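Local coordinates for protein alcohol dehydrogenase (Aeropyrum pernix, PDB 1H2B) that probably oxidises alcohols to aldehydes or ketones with NAD+ as a zinc-dependent dehydrogenase, binding zinc ions and the dinucleotide, at residues Val44-Ala49 against Val101-Ala106; Glu127-Asn132 against Glu139-Ser144. All coordinates share one frame; numbering follows the deposited sequence.

Interaction 1. Residues Val44-Ala49 against Val101-Ala106; sequences VIVRIA and VILHPA
V46 and V101 aim their side chains at one another and meet tip to tip, CG2 of V46 lying 4.1 Å from CG2 of V101. The same V46 methyl also faces L103, but at a different angle: the two side chains pass in opposite directions, and V46 CG2 touches L103 CD1 at 4.1 Å. One methyl of V46 thus serves both partners, while its other branch, CG1, stands anti to the backbone N (chi1 172°). V101 brings its CG2 to the meeting from between its own backbone N and carbonyl carbon, the crowded position for a valine methyl. These spacings are those of relaxed van der Waals contact between aliphatic groups.

No backbone bond joins the two segments, because strands 44-52 and 100-103 are both antiparallel neighbours of strand 81-88 and lie on its two sides. The sheet curls, so V46, V101 and L103 can face each other across its concave side, consistent with the partly open barrel of the GroES-like domain of zinc alcohol dehydrogenases. L103 also packs on M141 of strand 140-143, whereas I102, on the outer side of its strand, touches L166 and A167 of helix 166-181.

Past the strand end, the ring of H104 is pinned at both nitrogens. A106 N donates to H104 ND1 over 3.1 Å, from 23° outside the ring plane, while NE2 is hydrogen-bonded to G310 O. P105 CD lies 3.4 Å above one face of the imidazole of H104, displaced toward its rim.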
loop_
_atom_site.group_PDB
_atom_site.type_symbol
_atom_site.label_atom_id
_atom_site.label_comp_id
_atom_site.label_asym_id
_atom_site.label_seq_id
_atom_site.Cartn_x
_atom_site.Cartn_y
_atom_site.Cartn_z
ATOM N N VAL B 44 -15.522 -33.009 -5.692
ATOM C CA VAL B 44 -14.390 -33.809 -5.228
ATOM C C VAL B 44 -14.739 -34.500 -3.928
ATOM O O VAL B 44 -15.317 -33.885 -3.058
ATOM C CB VAL B 44 -13.107 -32.946 -4.945
ATOM C CG1 VAL B 44 -12.007 -33.780 -4.300
ATOM C CG2 VAL B 44 -12.612 -32.301 -6.233
ATOM N N ILE B 45 -14.435 -35.789 -3.835
ATOM C CA ILE B 45 -14.464 -36.461 -2.525
ATOM C C ILE B 45 -13.045 -36.874 -2.131
ATOM O O ILE B 45 -12.291 -37.453 -2.921
ATOM C CB ILE B 45 -15.432 -37.678 -2.518
ATOM C CG1 ILE B 45 -16.859 -37.179 -2.701
ATOM C CG2 ILE B 45 -15.285 -38.466 -1.177
ATOM C CD1 ILE B 45 -17.854 -38.292 -3.055
ATOM N N VAL B 46 -12.685 -36.572 -0.877
ATOM C CA VAL B 46 -11.376 -36.877 -0.334
ATOM C C VAL B 46 -11.497 -37.939 0.730
ATOM O O VAL B 46 -12.429 -37.902 1.535
ATOM C CB VAL B 46 -10.760 -35.579 0.293
ATOM C CG1 VAL B 46 -9.493 -35.866 1.040
ATOM C CG2 VAL B 46 -10.536 -34.544 -0.808
ATOM N N ARG B 47 -10.578 -38.891 0.691
ATOM C CA ARG B 47 -10.295 -39.803 1.806
ATOM C C ARG B 47 -9.398 -39.068 2.794
ATOM O O ARG B 47 -8.223 -38.744 2.492
ATOM C CB ARG B 47 -9.663 -41.102 1.279
ATOM C CG ARG B 47 -9.238 -42.053 2.373
ATOM C CD ARG B 47 -8.677 -43.389 1.840
ATOM N NE ARG B 47 -7.545 -43.270 0.909
ATOM C CZ ARG B 47 -6.258 -43.357 1.254
ATOM N NH1 ARG B 47 -5.920 -43.499 2.539
ATOM N NH2 ARG B 47 -5.306 -43.279 0.311
ATOM N N ILE B 48 -9.962 -38.740 3.962
ATOM C CA ILE B 48 -9.222 -37.978 4.962
ATOM C C ILE B 48 -8.037 -38.754 5.493
ATOM O O ILE B 48 -8.160 -39.941 5.860
ATOM C CB ILE B 48 -10.182 -37.621 6.087
ATOM C CG1 ILE B 48 -11.310 -36.728 5.553
ATOM C CG2 ILE B 48 -9.417 -36.971 7.321
ATOM C CD1 ILE B 48 -10.860 -35.212 5.222
ATOM N N ALA B 49 -6.883 -38.082 5.519
ATOM C CA ALA B 49 -5.650 -38.613 6.149
ATOM C C ALA B 49 -5.382 -37.953 7.508
ATOM O O ALA B 49 -4.881 -38.587 8.431
ATOM C CB ALA B 49 -4.426 -38.452 5.214
ATOM N N VAL B 101 -3.541 -34.183 -1.039
ATOM C CA VAL B 101 -4.082 -32.826 -1.148
ATOM C C VAL B 101 -4.261 -32.212 0.236
ATOM O O VAL B 101 -4.389 -32.914 1.279
ATOM C CB VAL B 101 -5.463 -32.783 -1.859
ATOM C CG1 VAL B 101 -5.341 -33.252 -3.334
ATOM C CG2 VAL B 101 -6.541 -33.607 -1.096
ATOM N N ILE B 102 -4.252 -30.878 0.248
ATOM C CA ILE B 102 -4.649 -30.116 1.421
ATOM C C ILE B 102 -5.824 -29.261 0.989
ATOM O O ILE B 102 -5.907 -28.795 -0.144
ATOM C CB ILE B 102 -3.470 -29.266 2.002
ATOM C CG1 ILE B 102 -3.937 -28.474 3.269
ATOM C CG2 ILE B 102 -2.902 -28.254 0.944
ATOM C CD1 ILE B 102 -2.698 -27.951 4.050
ATOM N N LEU B 103 -6.773 -29.086 1.895
ATOM C CA LEU B 103 -8.011 -28.395 1.548
ATOM C C LEU B 103 -8.150 -27.031 2.150
ATOM O O LEU B 103 -8.108 -26.865 3.383
ATOM C CB LEU B 103 -9.263 -29.220 1.939
ATOM C CG LEU B 103 -9.255 -30.647 1.385
ATOM C CD1 LEU B 103 -10.541 -31.417 1.828
ATOM C CD2 LEU B 103 -9.210 -30.614 -0.129
ATOM N N HIS B 104 -8.374 -26.026 1.296
ATOM C CA HIS B 104 -8.815 -24.733 1.801
ATOM C C HIS B 104 -10.198 -24.896 2.438
ATOM O O HIS B 104 -11.033 -25.628 1.914
ATOM C CB HIS B 104 -8.925 -23.741 0.653
ATOM C CG HIS B 104 -9.147 -22.340 1.115
ATOM N ND1 HIS B 104 -10.383 -21.884 1.516
ATOM C CD2 HIS B 104 -8.273 -21.336 1.343
ATOM C CE1 HIS B 104 -10.270 -20.638 1.964
ATOM N NE2 HIS B 104 -8.992 -20.282 1.859
ATOM N N PRO B 105 -10.427 -24.326 3.617
ATOM C CA PRO B 105 -11.678 -24.669 4.307
ATOM C C PRO B 105 -12.944 -24.110 3.696
ATOM O O PRO B 105 -14.007 -24.558 4.105
ATOM C CB PRO B 105 -11.458 -24.157 5.747
ATOM C CG PRO B 105 -10.249 -23.277 5.698
ATOM C CD PRO B 105 -9.533 -23.476 4.432
ATOM N N ALA B 106 -12.873 -23.141 2.787
ATOM C CA ALA B 106 -14.061 -22.552 2.155
ATOM C C ALA B 106 -14.364 -23.261 0.844
ATOM O O ALA B 106 -13.452 -23.609 0.094
ATOM C CB ALA B 106 -13.798 -21.082 1.841
#

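Interaction 2. Residues Glu127-Asn132 against Glu139-Ser144; sequences EFPGLN and EFMRTS
P129 and M141 make the apolar part of this contact, their side chains crossing at about a right angle. The end of the methionine lies at the CB-CG edge of the proline ring: P129 CB is 3.9 Å from M141 SD and also 3.9 Å from M141 CE, so sulfur and methyl share one ring carbon. M141 first extends from its strand with CG anti to the backbone N, then bends at chi3 (94°), which swings CE toward P129 CG as well. At the same edge of the ring, P129 CG comes to 4.3 Å from R142 O, a loose approach.

Hydrogen bonds shape the loop itself. L131 N binds F128 O at 2.9 Å, closing a type II beta turn with P129 and G130 at its corners; the positive phi of G130 suits glycine in that place. N132 N gives F128 O a second donor at 3.2 Å. The side chain of N132 answers in the reverse direction, its OD1 accepting from F128 N at 3.0 Å, with the donor in the carbonyl plane and a moderately bent N-H...O angle of 144°. The backbone of F128 is therefore held at both N and O, and F128 touches the bound octanoic acid.

Charge plays a lesser role. E127 OE2 and R142 NH2 stay 6.2 Å apart; E127 OE1 instead forms a salt bridge with R41, and R142 NH1 makes a salt bridge with E39 and a hydrogen bond to R37 O, while R142 also makes a cation-pi contact with F42.

With no hydrogen bond between the segments, a dispersion contact between proline and thioether joins the loop that carries F128 to the strand, while the polar bonds within the loop largely set its local turn.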
loop_
_atom_site.group_PDB
_atom_site.type_symbol
_atom_site.label_atom_id
_atom_site.label_comp_id
_atom_site.label_asym_id
_atom_site.label_seq_id
_atom_site.Cartn_x
_atom_site.Cartn_y
_atom_site.Cartn_z
ATOM N N GLU B 127 -19.759 -21.904 1.572
ATOM C CA GLU B 127 -20.075 -23.033 2.466
ATOM C C GLU B 127 -18.746 -23.451 3.096
ATOM O O GLU B 127 -17.692 -23.162 2.524
ATOM C CB GLU B 127 -20.646 -24.159 1.613
ATOM C CG GLU B 127 -21.971 -23.744 0.974
ATOM C CD GLU B 127 -22.799 -24.905 0.450
ATOM O OE1 GLU B 127 -22.752 -25.161 -0.777
ATOM O OE2 GLU B 127 -23.502 -25.548 1.258
ATOM N N PHE B 128 -18.789 -24.041 4.284
ATOM C CA PHE B 128 -17.558 -24.232 5.039
ATOM C C PHE B 128 -17.665 -25.581 5.719
ATOM O O PHE B 128 -18.271 -25.691 6.820
ATOM C CB PHE B 128 -17.426 -23.055 6.036
ATOM C CG PHE B 128 -16.027 -22.799 6.577
ATOM C CD1 PHE B 128 -15.385 -21.588 6.318
ATOM C CD2 PHE B 128 -15.426 -23.683 7.452
ATOM C CE1 PHE B 128 -14.115 -21.325 6.845
ATOM C CE2 PHE B 128 -14.164 -23.426 8.006
ATOM C CZ PHE B 128 -13.502 -22.234 7.690
ATOM N N PRO B 129 -17.126 -26.647 5.099
ATOM C CA PRO B 129 -17.129 -27.972 5.727
ATOM C C PRO B 129 -16.629 -27.949 7.191
ATOM O O PRO B 129 -15.596 -27.371 7.544
ATOM C CB PRO B 129 -16.201 -28.778 4.843
ATOM C CG PRO B 129 -16.486 -28.172 3.434
ATOM C CD PRO B 129 -16.537 -26.686 3.744
ATOM N N GLY B 130 -17.440 -28.547 8.058
ATOM C CA GLY B 130 -17.091 -28.551 9.463
ATOM C C GLY B 130 -17.680 -27.410 10.254
ATOM O O GLY B 130 -17.745 -27.512 11.477
ATOM N N LEU B 131 -18.048 -26.308 9.610
ATOM C CA LEU B 131 -18.560 -25.153 10.352
ATOM C C LEU B 131 -20.055 -25.128 10.253
ATOM O O LEU B 131 -20.726 -24.999 11.256
ATOM C CB LEU B 131 -18.051 -23.825 9.786
ATOM C CG LEU B 131 -16.965 -23.135 10.605
ATOM C CD1 LEU B 131 -17.532 -22.486 11.837
ATOM C CD2 LEU B 131 -15.852 -24.119 10.978
ATOM N N ASN B 132 -20.558 -25.191 9.020
ATOM C CA ASN B 132 -21.998 -25.210 8.759
ATOM C C ASN B 132 -22.543 -26.391 7.948
ATOM O O ASN B 132 -23.769 -26.517 7.791
ATOM C CB ASN B 132 -22.492 -23.842 8.207
ATOM C CG ASN B 132 -21.975 -23.513 6.806
ATOM O OD1 ASN B 132 -21.041 -24.118 6.298
ATOM N ND2 ASN B 132 -22.603 -22.530 6.174
ATOM N N GLU B 139 -14.334 -40.612 7.498
ATOM C CA GLU B 139 -13.454 -41.305 6.567
ATOM C C GLU B 139 -13.350 -40.551 5.227
ATOM O O GLU B 139 -12.263 -40.526 4.604
ATOM C CB GLU B 139 -13.988 -42.738 6.342
ATOM C CG GLU B 139 -13.052 -43.629 5.538
ATOM C CD GLU B 139 -13.551 -45.059 5.306
ATOM O OE1 GLU B 139 -14.698 -45.396 5.705
ATOM O OE2 GLU B 139 -12.784 -45.852 4.701
ATOM N N PHE B 140 -14.454 -39.956 4.801
ATOM C CA PHE B 140 -14.512 -39.251 3.512
ATOM C C PHE B 140 -15.201 -37.932 3.679
ATOM O O PHE B 140 -16.075 -37.761 4.565
ATOM C CB PHE B 140 -15.290 -40.047 2.438
ATOM C CG PHE B 140 -14.674 -41.391 2.101
ATOM C CD1 PHE B 140 -15.142 -42.563 2.714
ATOM C CD2 PHE B 140 -13.638 -41.471 1.210
ATOM C CE1 PHE B 140 -14.571 -43.784 2.426
ATOM C CE2 PHE B 140 -13.054 -42.703 0.893
ATOM C CZ PHE B 140 -13.529 -43.862 1.503
ATOM N N MET B 141 -14.870 -36.998 2.794
ATOM C CA MET B 141 -15.510 -35.687 2.829
ATOM C C MET B 141 -15.582 -35.126 1.426
ATOM O O MET B 141 -14.630 -35.228 0.677
ATOM C CB MET B 141 -14.672 -34.715 3.705
ATOM C CG MET B 141 -15.410 -33.416 3.950
ATOM S SD MET B 141 -14.288 -32.143 4.706
ATOM C CE MET B 141 -13.782 -31.321 3.150
ATOM N N ARG B 142 -16.738 -34.560 1.083
ATOM C CA ARG B 142 -16.900 -33.833 -0.169
ATOM C C ARG B 142 -16.479 -32.370 -0.071
ATOM O O ARG B 142 -16.619 -31.702 0.999
ATOM C CB ARG B 142 -18.314 -34.018 -0.736
ATOM C CG ARG B 142 -19.440 -33.352 0.037
ATOM C CD ARG B 142 -20.817 -33.634 -0.546
ATOM N NE ARG B 142 -21.808 -32.727 0.012
ATOM C CZ ARG B 142 -22.995 -32.498 -0.556
ATOM N NH1 ARG B 142 -23.353 -33.147 -1.672
ATOM N NH2 ARG B 142 -23.863 -31.645 0.004
ATOM N N THR B 143 -15.959 -31.871 -1.197
ATOM C CA THR B 143 -15.513 -30.490 -1.264
ATOM C C THR B 143 -15.536 -30.047 -2.715
ATOM O O THR B 143 -15.991 -30.823 -3.557
ATOM C CB THR B 143 -14.121 -30.353 -0.584
ATOM O OG1 THR B 143 -13.788 -28.967 -0.546
ATOM C CG2 THR B 143 -13.011 -31.029 -1.387
ATOM N N SER B 144 -15.003 -28.848 -2.999
ATOM C CA SER B 144 -14.916 -28.315 -4.373
ATOM C C SER B 144 -13.474 -28.414 -4.851
ATOM O O SER B 144 -12.523 -28.256 -4.095
ATOM C CB SER B 144 -15.325 -26.857 -4.418
ATOM O OG SER B 144 -14.965 -26.274 -5.689
#

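Both contacts lie in the GroES-like part of the chain, their centres 8 Å apart, and interaction 1 closes before interaction 2 opens. They share one mixed sheet, in which strands 44-52 and 140-143 are antiparallel neighbours: V44 O to T143 N and V46 N to M141 O, each 2.8 Å, are probable backbone hydrogen bonds. A second junction lies between 101-106 and 127-132, where P105 packs against F128 and P129. M141, touching L103 as well as P129, carries the apolar interior on to the loop that meets the octanoic acid, placing part of the ligand pocket beside the interior of the domain that also carries the zinc ligands C54 and H79.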